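Local coordinates for tautomerase domain-containing protein (Gammaproteobacteria bacterium SG8_31, PDB 7M59), which belongs to the tautomerase superfamily, whose small beta-alpha-beta chains assemble into oligomers, here six copies, its own role being undetermined, at residues 1-6 against 38-43. Residues are numbered along the deposited sequence; the frame is centred on the assembly and turned at random.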
loop_
_atom_site.group_PDB
_atom_site.type_symbol
_atom_site.label_atom_id
_atom_site.label_comp_id
_atom_site.label_asym_id
_atom_site.label_seq_id
_atom_site.Cartn_x
_atom_site.Cartn_y
_atom_site.Cartn_z
ATOM N N PRO A 1 -10.065 1.795 10.424
ATOM C CA PRO A 1 -9.077 2.270 9.438
ATOM C C PRO A 1 -7.862 1.366 9.401
ATOM O O PRO A 1 -7.619 0.633 10.360
ATOM C CB PRO A 1 -8.688 3.657 9.960
ATOM C CG PRO A 1 -8.933 3.559 11.450
ATOM C CD PRO A 1 -10.176 2.720 11.570
ATOM N N VAL A 2 -7.104 1.417 8.310
ATOM C CA VAL A 2 -5.855 0.675 8.193
ATOM C C VAL A 2 -4.717 1.683 8.223
ATOM O O VAL A 2 -4.736 2.663 7.469
ATOM C CB VAL A 2 -5.818 -0.165 6.905
ATOM C CG1 VAL A 2 -4.481 -0.926 6.793
ATOM C CG2 VAL A 2 -6.992 -1.136 6.878
ATOM N N ILE A 3 -3.741 1.455 9.105
ATOM C CA ILE A 3 -2.553 2.301 9.213
ATOM C C ILE A 3 -1.356 1.423 8.886
ATOM O O ILE A 3 -1.001 0.543 9.678
ATOM C CB ILE A 3 -2.390 2.931 10.609
ATOM C CG1 ILE A 3 -3.734 3.446 11.169
ATOM C CG2 ILE A 3 -1.317 4.035 10.563
ATOM C CD1 ILE A 3 -4.323 4.627 10.391
ATOM N N GLN A 4 -0.754 1.631 7.717
ATOM C CA GLN A 4 0.425 0.876 7.311
ATOM C C GLN A 4 1.662 1.692 7.638
ATOM O O GLN A 4 1.728 2.879 7.308
ATOM C CB GLN A 4 0.405 0.543 5.821
ATOM C CG GLN A 4 -0.741 -0.369 5.426
ATOM C CD GLN A 4 -0.872 -0.463 3.926
ATOM O OE1 GLN A 4 -0.163 -1.241 3.272
ATOM N NE2 GLN A 4 -1.770 0.339 3.361
ATOM N N CYS A 5 2.638 1.051 8.266
ATOM C CA CYS A 5 3.849 1.720 8.738
ATOM C C CYS A 5 5.042 1.022 8.106
ATOM O O CYS A 5 5.404 -0.081 8.523
ATOM C CB CYS A 5 3.945 1.668 10.261
ATOM S SG CYS A 5 2.479 2.250 11.107
ATOM N N ASP A 6 5.641 1.642 7.091
ATOM C CA ASP A 6 6.858 1.114 6.477
ATOM C C ASP A 6 8.043 1.804 7.137
ATOM O O ASP A 6 8.343 2.970 6.845
ATOM C CB ASP A 6 6.858 1.329 4.971
ATOM C CG ASP A 6 5.961 0.350 4.245
ATOM O OD1 ASP A 6 6.408 -0.795 3.986
ATOM O OD2 ASP A 6 4.828 0.744 3.927
ATOM N N ILE A 38 -9.569 -0.269 14.277
ATOM C CA ILE A 38 -8.221 0.149 13.898
ATOM C C ILE A 38 -7.351 -1.082 13.667
ATOM O O ILE A 38 -7.351 -2.026 14.469
ATOM C CB ILE A 38 -7.608 1.069 14.964
ATOM C CG1 ILE A 38 -8.430 2.357 15.084
ATOM C CG2 ILE A 38 -6.162 1.383 14.623
ATOM C CD1 ILE A 38 -8.003 3.251 16.229
ATOM N N TYR A 39 -6.604 -1.076 12.564
ATOM C CA TYR A 39 -5.679 -2.154 12.234
ATOM C C TYR A 39 -4.366 -1.490 11.839
ATOM O O TYR A 39 -4.314 -0.765 10.839
ATOM C CB TYR A 39 -6.246 -3.020 11.108
ATOM C CG TYR A 39 -5.629 -4.390 10.867
ATOM C CD1 TYR A 39 -6.445 -5.485 10.604
ATOM C CD2 TYR A 39 -4.243 -4.581 10.823
ATOM C CE1 TYR A 39 -5.909 -6.737 10.337
ATOM C CE2 TYR A 39 -3.699 -5.840 10.560
ATOM C CZ TYR A 39 -4.545 -6.907 10.316
ATOM O OH TYR A 39 -4.038 -8.153 10.037
ATOM N N VAL A 40 -3.330 -1.687 12.651
ATOM C CA VAL A 40 -1.992 -1.172 12.379
ATOM C C VAL A 40 -1.141 -2.315 11.848
ATOM O O VAL A 40 -1.129 -3.413 12.417
ATOM C CB VAL A 40 -1.357 -0.554 13.635
ATOM C CG1 VAL A 40 0.043 -0.058 13.324
ATOM C CG2 VAL A 40 -2.220 0.583 14.153
ATOM N N LEU A 41 -0.431 -2.062 10.758
ATOM C CA LEU A 41 0.404 -3.067 10.119
ATOM C C LEU A 41 1.803 -2.494 9.969
ATOM O O LEU A 41 1.965 -1.396 9.432
ATOM C CB LEU A 41 -0.174 -3.459 8.755
ATOM C CG LEU A 41 0.714 -4.390 7.939
ATOM C CD1 LEU A 41 0.733 -5.772 8.598
ATOM C CD2 LEU A 41 0.167 -4.464 6.536
ATOM N N ILE A 42 2.809 -3.225 10.451
ATOM C CA ILE A 42 4.195 -2.773 10.433
ATOM C C ILE A 42 4.978 -3.625 9.443
ATOM O O ILE A 42 4.905 -4.860 9.480
ATOM C CB ILE A 42 4.837 -2.860 11.827
ATOM C CG1 ILE A 42 4.067 -1.990 12.826
ATOM C CG2 ILE A 42 6.305 -2.450 11.746
ATOM C CD1 ILE A 42 4.426 -2.289 14.289
ATOM N N ARG A 43 5.732 -2.971 8.565
ATOM C CA ARG A 43 6.657 -3.651 7.667
ATOM C C ARG A 43 8.034 -3.027 7.821
ATOM O O ARG A 43 8.157 -1.799 7.822
ATOM C CB ARG A 43 6.204 -3.540 6.203
ATOM C CG ARG A 43 4.952 -4.344 5.872
ATOM C CD ARG A 43 4.601 -4.222 4.375
ATOM N NE ARG A 43 4.227 -2.846 4.043
ATOM C CZ ARG A 43 2.980 -2.427 3.824
ATOM N NH1 ARG A 43 1.945 -3.274 3.863
ATOM N NH2 ARG A 43 2.762 -1.145 3.553
HETATM O O HOH W 1 8.858 -1.329 5.009
#
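R43 folds back along the sheet face, its guanidinium lying between the two strands, and holds D6 and Q4 with two adjoining edges that share NH2. The D6 carboxylate is taken side-on: R43 NE bonds D6 OD1 at 3.0 Å, almost straight at 176°, and R43 NH2 forms a salt bridge to D6 OD2 at 2.8 Å. Both oxygens are met on the syn side, with the two planes moderately tilted. A bend at chi3 turns the end-on edge to Q4: Q4 OE1 lies in the guanidinium plane and accepts from R43 NH1 at 3.0 Å and R43 NH2 at 2.9 Å. The amide stands nearly perpendicular, at 87°; NH1 meets a lone pair in the carbonyl plane, whereas NH2 lies above that plane. R43 NH1 also forms a salt bridge with D6 of a neighbouring subunit. On the opposite face, C5 SG packs 4.0 Å from V40 CG1. Between the two faces the strands run parallel, 15° apart, joined by five backbone bonds from P1 O–Y39 N to C5 O–R43 N. This is the strand pairing of a beta-alpha-beta unit: helix 13-31 connects the strands and packs I23 against I3 and C5, T24 against V40. Strands of two other subunits extend the sheet antiparallel beyond each partner.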